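Local coordinates for trans-2-enoyl-CoA reductase [NADH] (Treponema denticola ATCC 35405, PDB 4GGO), which reduces the carbon-carbon double bond of trans-2-enoyl-CoA thioesters such as crotonyl-CoA with NADH, in fatty acid biosynthesis, at residues K167-T172 against E196-T201; V152-D155 against I160-K163; K171-K176 against T240-R245; T229-Y234 against E254-T259. All blocks are in the same frame, centred on the assembly; numbering follows the deposited sequence.

Contact 1: K167-T172 against E196-T201; sequences KPFGKT and EEAAAT
Lys167 and Glu197 meet in a salt bridge, Lys167 NZ lying 2.4 Å from Glu197 OE2, a separation so short that its exact value is doubtful. The lysine leaves its backbone with CG beside N and then kinks in mid-chain (chi3 -69°), which swings the ammonium end toward helix 195-205. Glu197 reaches out with a chain extended beyond CG, and the two side chains cross at a slant, with Lys167 CE also close to the carboxylate, 3.3 Å from Glu197 OE2. Long, flexible residues suit this place, since the backbones stay well apart, with 8.8 Å between Lys167 CA and Ala198 CA. Next to the ion pair, Phe169 turns the edge of its ring to the helix, and its CZ touches Ala198 CB at 3.6 Å; the small methyl lets the ring come close. Phe169 also packs on Thr248 and Lys251 of helix 248-266. On the helix itself, Thr201 OG1 donates to Glu197 O at 2.6 Å. Both charged side chains are only partly exposed, and the glutamate sits in the first turn of its helix, where a negative charge is probably favoured; loop and helix are thus tied electrostatically at the surface, backed by one small apolar touch.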
# COMPACT_ATOMS: atom_id res chain seq x y z
N LYS A 167 -2.29 0.09 -18.88
CA LYS A 167 -2.44 -0.48 -20.22
C LYS A 167 -1.11 -0.97 -20.79
O LYS A 167 -0.04 -0.50 -20.39
CB LYS A 167 -3.10 0.55 -21.15
CG LYS A 167 -4.55 0.85 -20.80
CD LYS A 167 -5.27 1.68 -21.84
CE LYS A 167 -4.75 3.10 -21.91
NZ LYS A 167 -5.72 3.98 -22.62
N PRO A 168 -1.16 -1.93 -21.74
CA PRO A 168 0.06 -2.45 -22.36
C PRO A 168 0.54 -1.55 -23.50
O PRO A 168 -0.06 -0.51 -23.76
CB PRO A 168 -0.40 -3.78 -22.93
CG PRO A 168 -1.82 -3.54 -23.30
CD PRO A 168 -2.36 -2.63 -22.22
N PHE A 169 1.63 -1.95 -24.15
CA PHE A 169 2.11 -1.26 -25.34
C PHE A 169 2.07 -2.20 -26.54
O PHE A 169 2.29 -3.41 -26.40
CB PHE A 169 3.53 -0.74 -25.14
CG PHE A 169 3.64 0.40 -24.17
CD1 PHE A 169 3.04 1.62 -24.43
CD2 PHE A 169 4.36 0.26 -22.99
CE1 PHE A 169 3.14 2.66 -23.53
CE2 PHE A 169 4.46 1.30 -22.09
CZ PHE A 169 3.85 2.50 -22.36
N GLY A 170 1.78 -1.65 -27.72
CA GLY A 170 1.77 -2.43 -28.94
C GLY A 170 0.47 -3.15 -29.20
O GLY A 170 -0.33 -2.74 -30.04
N LYS A 171 0.24 -4.24 -28.47
CA LYS A 171 -0.96 -5.05 -28.65
C LYS A 171 -1.90 -4.97 -27.46
O LYS A 171 -1.48 -4.65 -26.34
CB LYS A 171 -0.59 -6.51 -28.91
CG LYS A 171 0.09 -6.77 -30.24
CD LYS A 171 0.24 -8.26 -30.50
CE LYS A 171 0.90 -8.53 -31.84
NZ LYS A 171 0.12 -7.95 -32.97
N THR A 172 -3.17 -5.26 -27.70
CA THR A 172 -4.16 -5.31 -26.64
C THR A 172 -3.90 -6.50 -25.71
O THR A 172 -3.67 -7.62 -26.17
CB THR A 172 -5.60 -5.39 -27.20
OG1 THR A 172 -6.51 -5.74 -26.15
CG2 THR A 172 -5.69 -6.43 -28.31
N GLU A 196 1.28 9.87 -24.68
CA GLU A 196 0.79 10.76 -23.64
C GLU A 196 0.43 10.00 -22.36
O GLU A 196 0.88 10.36 -21.27
CB GLU A 196 -0.43 11.56 -24.12
CG GLU A 196 -0.07 12.88 -24.79
CD GLU A 196 -1.24 13.84 -24.86
OE1 GLU A 196 -2.40 13.37 -24.80
OE2 GLU A 196 -1.01 15.06 -24.98
N GLU A 197 -0.37 8.95 -22.51
CA GLU A 197 -0.76 8.11 -21.39
C GLU A 197 0.46 7.49 -20.71
O GLU A 197 0.49 7.33 -19.49
CB GLU A 197 -1.72 7.01 -21.85
CG GLU A 197 -3.08 7.53 -22.28
CD GLU A 197 -3.93 6.44 -22.91
OE1 GLU A 197 -3.44 5.74 -23.81
OE2 GLU A 197 -5.10 6.29 -22.49
N ALA A 198 1.47 7.15 -21.52
CA ALA A 198 2.70 6.57 -21.00
C ALA A 198 3.47 7.57 -20.15
O ALA A 198 3.91 7.26 -19.04
CB ALA A 198 3.57 6.07 -22.15
N ALA A 199 3.64 8.78 -20.68
CA ALA A 199 4.34 9.84 -19.96
C ALA A 199 3.58 10.24 -18.70
O ALA A 199 4.17 10.45 -17.65
CB ALA A 199 4.54 11.05 -20.87
N ALA A 200 2.26 10.35 -18.83
CA ALA A 200 1.41 10.73 -17.71
C ALA A 200 1.47 9.70 -16.58
O ALA A 200 1.49 10.07 -15.41
CB ALA A 200 -0.03 10.91 -18.18
N THR A 201 1.50 8.43 -16.94
CA THR A 201 1.57 7.35 -15.96
C THR A 201 2.87 7.42 -15.16
O THR A 201 2.88 7.25 -13.95
CB THR A 201 1.43 5.97 -16.62
OG1 THR A 201 0.17 5.89 -17.29
CG2 THR A 201 1.51 4.86 -15.58

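Contact 2: V152-D155 against I160-K163; sequences VRTD and IMHK
His162 carries its imidazole beside its own backbone N (chi1 -62°), which brings the ring edge to the Asp155 methylene, NE2 of His162 lying 4.1 Å from CB of Asp155. Asp155 sends CG anti to its N (chi1 -166°), and its carboxylate goes on to a salt bridge with Lys203. Arg153, whose side chain shares the histidine's face, runs straight out to Glu208 and to the carbonyl of Lys203. The polar ends here therefore hold the pair of strands to helix 195-205 and its surroundings. On the other face Val152 and Lys163 lie side by side, Val152 CG1 against Lys163 CG at 3.6 Å, the lysine lending its aliphatic part to the valine. Thr154 and Met161 follow, with Thr154 OG1 3.9 Å from Met161 CG. Between the faces runs the backbone ladder: in the hydrogen-bonded pair, Arg153 N to His162 O is 3.0 Å and His162 N to Arg153 O 2.8 Å. Asp155 N adds a bond to Ile160 O at 2.9 Å. Alternating side chains, flanking non-hydrogen-bonded pairs and a short connection make this a two-stranded antiparallel beta hairpin, set close to the NAD(+) site, with the side chain of Thr154 about 5 Å from that of Asp120.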
# COMPACT_ATOMS: atom_id res chain seq x y z
N VAL A 152 -4.14 10.17 -10.01
CA VAL A 152 -3.86 11.50 -10.54
C VAL A 152 -2.78 12.25 -9.74
O VAL A 152 -2.61 12.03 -8.54
CB VAL A 152 -5.14 12.37 -10.58
CG1 VAL A 152 -6.17 11.76 -11.51
CG2 VAL A 152 -5.72 12.54 -9.18
N ARG A 153 -2.06 13.13 -10.43
CA ARG A 153 -1.07 13.99 -9.78
C ARG A 153 -1.01 15.37 -10.43
O ARG A 153 -0.88 15.49 -11.65
CB ARG A 153 0.32 13.35 -9.81
CG ARG A 153 1.42 14.29 -9.35
CD ARG A 153 2.79 13.62 -9.34
NE ARG A 153 3.84 14.53 -8.89
CZ ARG A 153 4.94 14.80 -9.58
NH1 ARG A 153 5.15 14.23 -10.76
NH2 ARG A 153 5.84 15.65 -9.09
N THR A 154 -1.11 16.40 -9.60
CA THR A 154 -0.95 17.77 -10.08
C THR A 154 0.50 18.19 -9.94
O THR A 154 1.03 18.28 -8.83
CB THR A 154 -1.84 18.75 -9.29
OG1 THR A 154 -3.21 18.34 -9.39
CG2 THR A 154 -1.70 20.16 -9.85
N ASP A 155 1.15 18.44 -11.07
CA ASP A 155 2.55 18.87 -11.09
C ASP A 155 2.71 20.17 -10.31
O ASP A 155 2.09 21.18 -10.64
CB ASP A 155 3.03 19.05 -12.53
CG ASP A 155 4.54 19.15 -12.64
OD1 ASP A 155 5.16 19.89 -11.85
OD2 ASP A 155 5.11 18.50 -13.54
N ILE A 160 -0.29 21.48 -13.94
CA ILE A 160 -0.96 20.54 -14.84
C ILE A 160 -1.30 19.24 -14.13
O ILE A 160 -0.45 18.65 -13.46
CB ILE A 160 -0.08 20.22 -16.07
CG1 ILE A 160 0.47 21.51 -16.69
CG2 ILE A 160 -0.87 19.42 -17.09
CD1 ILE A 160 1.59 21.28 -17.70
N MET A 161 -2.54 18.79 -14.27
CA MET A 161 -2.96 17.52 -13.69
C MET A 161 -2.68 16.37 -14.65
O MET A 161 -2.95 16.48 -15.85
CB MET A 161 -4.45 17.54 -13.33
CG MET A 161 -4.88 16.41 -12.40
SD MET A 161 -6.66 16.39 -12.08
CE MET A 161 -7.29 15.94 -13.69
N HIS A 162 -2.12 15.29 -14.13
CA HIS A 162 -1.80 14.12 -14.95
C HIS A 162 -2.60 12.91 -14.51
O HIS A 162 -2.83 12.70 -13.32
CB HIS A 162 -0.30 13.81 -14.87
CG HIS A 162 0.57 14.92 -15.38
ND1 HIS A 162 0.75 15.17 -16.72
CD2 HIS A 162 1.32 15.84 -14.72
CE1 HIS A 162 1.57 16.19 -16.87
NE2 HIS A 162 1.93 16.62 -15.68
N LYS A 163 -3.04 12.11 -15.48
CA LYS A 163 -3.83 10.91 -15.19
C LYS A 163 -3.09 9.65 -15.63
O LYS A 163 -2.63 9.55 -16.77
CB LYS A 163 -5.19 11.00 -15.88
CG LYS A 163 -6.21 11.84 -15.13
CD LYS A 163 -7.45 12.11 -15.96
CE LYS A 163 -7.42 13.49 -16.58
NZ LYS A 163 -8.66 13.79 -17.35

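Contact 3: K171-K176 against T240-R245; sequences KTFTGK and TQALYR
Phe173 overlaps Ala242 and Leu243, which meet neighbouring parts of its ring obliquely and from the same side of its plane. Ala242 CB sits 3.6 Å from Phe173 CD1, and Leu243 CD1 lies 3.7 Å from Phe173 CD2, so one ortho carbon meets the alanine methyl and the other the leucine branch. The ring reaches them because CG stands anti to the backbone N (chi1 173°), which carries it off strand 173-178 toward the short helix 241-244. Leu243 crosses it at about a right angle. A phenylalanine suits the spot, since its flat ring spans the 6.8 Å between Phe173 CA and Ala242 CA, whereas the small alanine lets the helix come near; farther along, Thr240 CA is 4.4 Å from Phe173 CZ. No hydrogen bond crosses this contact, and apolar packing alone joins the segments. Around it Pro289 also touches Phe173, whose backbone pairs with Ala190 of strand 185-190. Tyr244, the inferred proton donor, stands in a helix held from one side by the hairpin, and its ring packs edge-to-face with the substrate-binding Tyr234. With Lys253, which follows after eight intervening residues, it forms the tyrosine-lysine motif of the active site of this reductase family.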
# COMPACT_ATOMS: atom_id res chain seq x y z
N LYS A 171 0.24 -4.24 -28.47
CA LYS A 171 -0.96 -5.05 -28.65
C LYS A 171 -1.90 -4.97 -27.46
O LYS A 171 -1.48 -4.65 -26.34
CB LYS A 171 -0.59 -6.51 -28.91
CG LYS A 171 0.09 -6.77 -30.24
CD LYS A 171 0.24 -8.26 -30.50
CE LYS A 171 0.90 -8.53 -31.84
NZ LYS A 171 0.12 -7.95 -32.97
N THR A 172 -3.17 -5.26 -27.70
CA THR A 172 -4.16 -5.31 -26.64
C THR A 172 -3.90 -6.50 -25.71
O THR A 172 -3.67 -7.62 -26.17
CB THR A 172 -5.60 -5.39 -27.20
OG1 THR A 172 -6.51 -5.74 -26.15
CG2 THR A 172 -5.69 -6.43 -28.31
N PHE A 173 -3.93 -6.24 -24.41
CA PHE A 173 -3.74 -7.30 -23.43
C PHE A 173 -5.09 -7.86 -23.00
O PHE A 173 -5.92 -7.15 -22.44
CB PHE A 173 -2.96 -6.80 -22.21
CG PHE A 173 -2.87 -7.80 -21.09
CD1 PHE A 173 -2.23 -9.01 -21.28
CD2 PHE A 173 -3.41 -7.52 -19.85
CE1 PHE A 173 -2.14 -9.93 -20.25
CE2 PHE A 173 -3.32 -8.43 -18.82
CZ PHE A 173 -2.69 -9.64 -19.02
N THR A 174 -5.30 -9.15 -23.27
CA THR A 174 -6.57 -9.79 -22.98
C THR A 174 -6.35 -11.03 -22.11
O THR A 174 -5.46 -11.83 -22.38
CB THR A 174 -7.30 -10.20 -24.27
OG1 THR A 174 -7.54 -9.03 -25.07
CG2 THR A 174 -8.62 -10.88 -23.96
N GLY A 175 -7.17 -11.17 -21.08
CA GLY A 175 -7.10 -12.33 -20.21
C GLY A 175 -8.39 -12.57 -19.45
O GLY A 175 -9.28 -11.72 -19.44
N LYS A 176 -8.49 -13.73 -18.82
CA LYS A 176 -9.64 -14.04 -17.99
C LYS A 176 -9.68 -13.15 -16.76
O LYS A 176 -8.71 -12.48 -16.43
CB LYS A 176 -9.61 -15.52 -17.57
CG LYS A 176 -9.81 -16.49 -18.72
CD LYS A 176 -10.29 -17.86 -18.24
CE LYS A 176 -9.15 -18.73 -17.72
NZ LYS A 176 -9.63 -20.10 -17.38
N THR A 240 0.87 -11.41 -16.06
CA THR A 240 0.54 -9.98 -16.12
C THR A 240 1.73 -9.11 -16.50
O THR A 240 1.71 -7.90 -16.29
CB THR A 240 -0.03 -9.49 -14.77
OG1 THR A 240 0.94 -9.70 -13.73
CG2 THR A 240 -1.31 -10.23 -14.43
N GLN A 241 2.77 -9.72 -17.07
CA GLN A 241 3.97 -8.99 -17.47
C GLN A 241 3.69 -7.93 -18.52
O GLN A 241 4.40 -6.92 -18.60
CB GLN A 241 5.05 -9.96 -17.97
CG GLN A 241 5.73 -10.75 -16.87
CD GLN A 241 6.86 -11.61 -17.40
OE1 GLN A 241 7.79 -11.95 -16.66
NE2 GLN A 241 6.78 -11.97 -18.67
N ALA A 242 2.66 -8.14 -19.33
CA ALA A 242 2.29 -7.19 -20.38
C ALA A 242 1.97 -5.81 -19.82
O ALA A 242 1.96 -4.81 -20.55
CB ALA A 242 1.12 -7.72 -21.19
N LEU A 243 1.70 -5.75 -18.51
CA LEU A 243 1.38 -4.49 -17.85
C LEU A 243 2.48 -4.06 -16.88
O LEU A 243 3.01 -2.96 -16.97
CB LEU A 243 0.06 -4.61 -17.10
CG LEU A 243 -1.13 -5.06 -17.95
CD1 LEU A 243 -2.38 -5.20 -17.10
CD2 LEU A 243 -1.37 -4.09 -19.09
N TYR A 244 2.82 -4.95 -15.95
CA TYR A 244 3.74 -4.62 -14.86
C TYR A 244 5.21 -4.63 -15.29
O TYR A 244 6.05 -4.02 -14.63
CB TYR A 244 3.53 -5.56 -13.68
CG TYR A 244 2.20 -5.39 -12.99
CD1 TYR A 244 2.01 -4.41 -12.04
CD2 TYR A 244 1.13 -6.22 -13.30
CE1 TYR A 244 0.79 -4.24 -11.41
CE2 TYR A 244 -0.10 -6.07 -12.67
CZ TYR A 244 -0.26 -5.08 -11.73
OH TYR A 244 -1.47 -4.92 -11.11
N ARG A 245 5.52 -5.32 -16.38
CA ARG A 245 6.88 -5.36 -16.90
C ARG A 245 7.08 -4.40 -18.06
O ARG A 245 7.94 -3.53 -18.02
CB ARG A 245 7.24 -6.78 -17.36
CG ARG A 245 8.36 -7.44 -16.58
CD ARG A 245 7.84 -8.07 -15.30
NE ARG A 245 8.67 -9.19 -14.87
CZ ARG A 245 8.23 -10.22 -14.16
NH1 ARG A 245 6.95 -10.28 -13.80
NH2 ARG A 245 9.06 -11.20 -13.81

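Contact 4: T229-Y234 against E254-T259; sequences TLAYSY and EHLEAT
Leu256 supplies the tight part of this contact, spreading its two methyls over Ala231: Leu256 CD2 lies 3.8 Å and Leu256 CD1 3.9 Å from Ala231 CB. Its first torsion (chi1 -121°) lies off the usual staggered positions while both methyls reach the alanine. Leu256 CD1 continues along the strand, resting 3.9 Å from Tyr232 O and 4.1 Å from Ser233 CB. Alanine and serine suit this face because small side chains let helix 248-266 settle on the sheet, its axis 10.0 Å from that of the strand and running nearly antiparallel to it (163°). Trp210 of helix 208-219 packs on both Ala231 and Leu256. Away from this patch the outer side of the helix faces solvent, with Glu254 and Ala258 exposed and His255 only partly so. Within the helix, the buried Thr259 satisfies its hydroxyl locally, OG1 of Thr259 donating to His255 O at 2.7 Å. On the strand's far face, Tyr232 points away and bonds Ser66 through its hydroxyl. No hydrogen bond joins the two segments, so the apolar Leu256 sets the helix against the strand; the helix also bears the NAD(+)-binding Lys253, next to Ser233, and the strand leads into the substrate-binding Tyr234.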
# COMPACT_ATOMS: atom_id res chain seq x y z
N THR A 229 14.89 5.19 3.14
CA THR A 229 13.66 5.57 2.45
C THR A 229 13.25 4.51 1.43
O THR A 229 14.08 4.01 0.66
CB THR A 229 13.76 6.98 1.80
OG1 THR A 229 12.49 7.34 1.23
CG2 THR A 229 14.83 7.04 0.73
N LEU A 230 11.97 4.16 1.44
CA LEU A 230 11.46 3.09 0.59
C LEU A 230 10.27 3.55 -0.23
O LEU A 230 9.46 4.35 0.23
CB LEU A 230 11.05 1.88 1.44
CG LEU A 230 12.01 1.35 2.49
CD1 LEU A 230 11.39 0.16 3.21
CD2 LEU A 230 13.33 0.96 1.86
N ALA A 231 10.17 3.03 -1.45
CA ALA A 231 8.98 3.21 -2.26
C ALA A 231 8.44 1.83 -2.63
O ALA A 231 9.17 1.00 -3.16
CB ALA A 231 9.29 4.02 -3.51
N TYR A 232 7.17 1.60 -2.34
CA TYR A 232 6.57 0.29 -2.58
C TYR A 232 6.19 0.12 -4.05
O TYR A 232 5.81 1.08 -4.72
CB TYR A 232 5.35 0.09 -1.68
CG TYR A 232 5.71 0.01 -0.22
CD1 TYR A 232 6.88 -0.61 0.20
CD2 TYR A 232 4.88 0.56 0.76
CE1 TYR A 232 7.22 -0.69 1.53
CE2 TYR A 232 5.22 0.49 2.10
CZ TYR A 232 6.39 -0.14 2.48
OH TYR A 232 6.73 -0.21 3.81
N SER A 233 6.30 -1.11 -4.53
CA SER A 233 6.02 -1.42 -5.93
C SER A 233 5.59 -2.87 -6.09
O SER A 233 5.41 -3.59 -5.10
CB SER A 233 7.24 -1.13 -6.79
OG SER A 233 6.96 -1.36 -8.16
N TYR A 234 5.44 -3.31 -7.33
CA TYR A 234 4.98 -4.66 -7.61
C TYR A 234 5.53 -5.15 -8.95
O TYR A 234 5.63 -4.38 -9.90
CB TYR A 234 3.45 -4.71 -7.62
CG TYR A 234 2.86 -6.10 -7.73
CD1 TYR A 234 3.19 -7.09 -6.81
CD2 TYR A 234 1.97 -6.42 -8.74
CE1 TYR A 234 2.65 -8.36 -6.90
CE2 TYR A 234 1.42 -7.68 -8.84
CZ TYR A 234 1.77 -8.65 -7.92
OH TYR A 234 1.23 -9.91 -8.02
N GLU A 254 10.08 1.34 -13.58
CA GLU A 254 11.44 1.56 -14.06
C GLU A 254 11.95 2.93 -13.63
O GLU A 254 13.12 3.09 -13.26
CB GLU A 254 11.50 1.46 -15.59
CG GLU A 254 11.52 0.03 -16.12
CD GLU A 254 11.65 -0.02 -17.62
OE1 GLU A 254 11.54 1.05 -18.26
OE2 GLU A 254 11.87 -1.12 -18.17
N HIS A 255 11.07 3.92 -13.67
CA HIS A 255 11.41 5.27 -13.23
C HIS A 255 11.62 5.28 -11.72
O HIS A 255 12.50 5.97 -11.21
CB HIS A 255 10.31 6.26 -13.62
CG HIS A 255 10.69 7.69 -13.42
ND1 HIS A 255 10.61 8.32 -12.19
CD2 HIS A 255 11.16 8.62 -14.28
CE1 HIS A 255 11.01 9.57 -12.31
NE2 HIS A 255 11.34 9.78 -13.57
N LEU A 256 10.81 4.50 -11.01
CA LEU A 256 10.92 4.36 -9.56
C LEU A 256 12.29 3.80 -9.19
O LEU A 256 12.93 4.26 -8.24
CB LEU A 256 9.84 3.42 -9.03
CG LEU A 256 8.84 3.93 -7.98
CD1 LEU A 256 8.38 2.78 -7.10
CD2 LEU A 256 9.42 5.06 -7.15
N GLU A 257 12.73 2.79 -9.94
CA GLU A 257 13.99 2.12 -9.66
C GLU A 257 15.19 3.01 -9.97
O GLU A 257 16.16 3.05 -9.21
CB GLU A 257 14.08 0.81 -10.46
CG GLU A 257 13.05 -0.23 -10.05
CD GLU A 257 12.96 -1.40 -11.01
OE1 GLU A 257 13.60 -1.33 -12.09
OE2 GLU A 257 12.26 -2.38 -10.70
N ALA A 258 15.11 3.75 -11.07
CA ALA A 258 16.16 4.68 -11.45
C ALA A 258 16.24 5.83 -10.44
O ALA A 258 17.31 6.40 -10.22
CB ALA A 258 15.93 5.22 -12.84
N THR A 259 15.10 6.16 -9.84
CA THR A 259 15.04 7.23 -8.85
C THR A 259 15.73 6.82 -7.55
O THR A 259 16.54 7.58 -7.01
CB THR A 259 13.58 7.64 -8.56
OG1 THR A 259 13.00 8.21 -9.73
CG2 THR A 259 13.54 8.66 -7.43

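In the fold
Contacts 1 and 3 grow from one piece of chain, sharing Lys171 and Thr172, and touch where Pro168 packs on Leu243. Contact 1 is a surface ion pair with a small apolar touch, whereas contact 3 is wholly apolar and half buried. Contact 2 meets contact 1 through Ala200 against Lys163 O, and it is a backbone ladder rather than a side-chain joint. Contact 4, closest to the centre of the chain, packs a strand of the parallel Rossmann-type sheet under the helix of a beta-alpha-beta crossover. It reaches contact 3 through Tyr234 and Tyr244, so these two contacts, but not the other pair, meet at the active site.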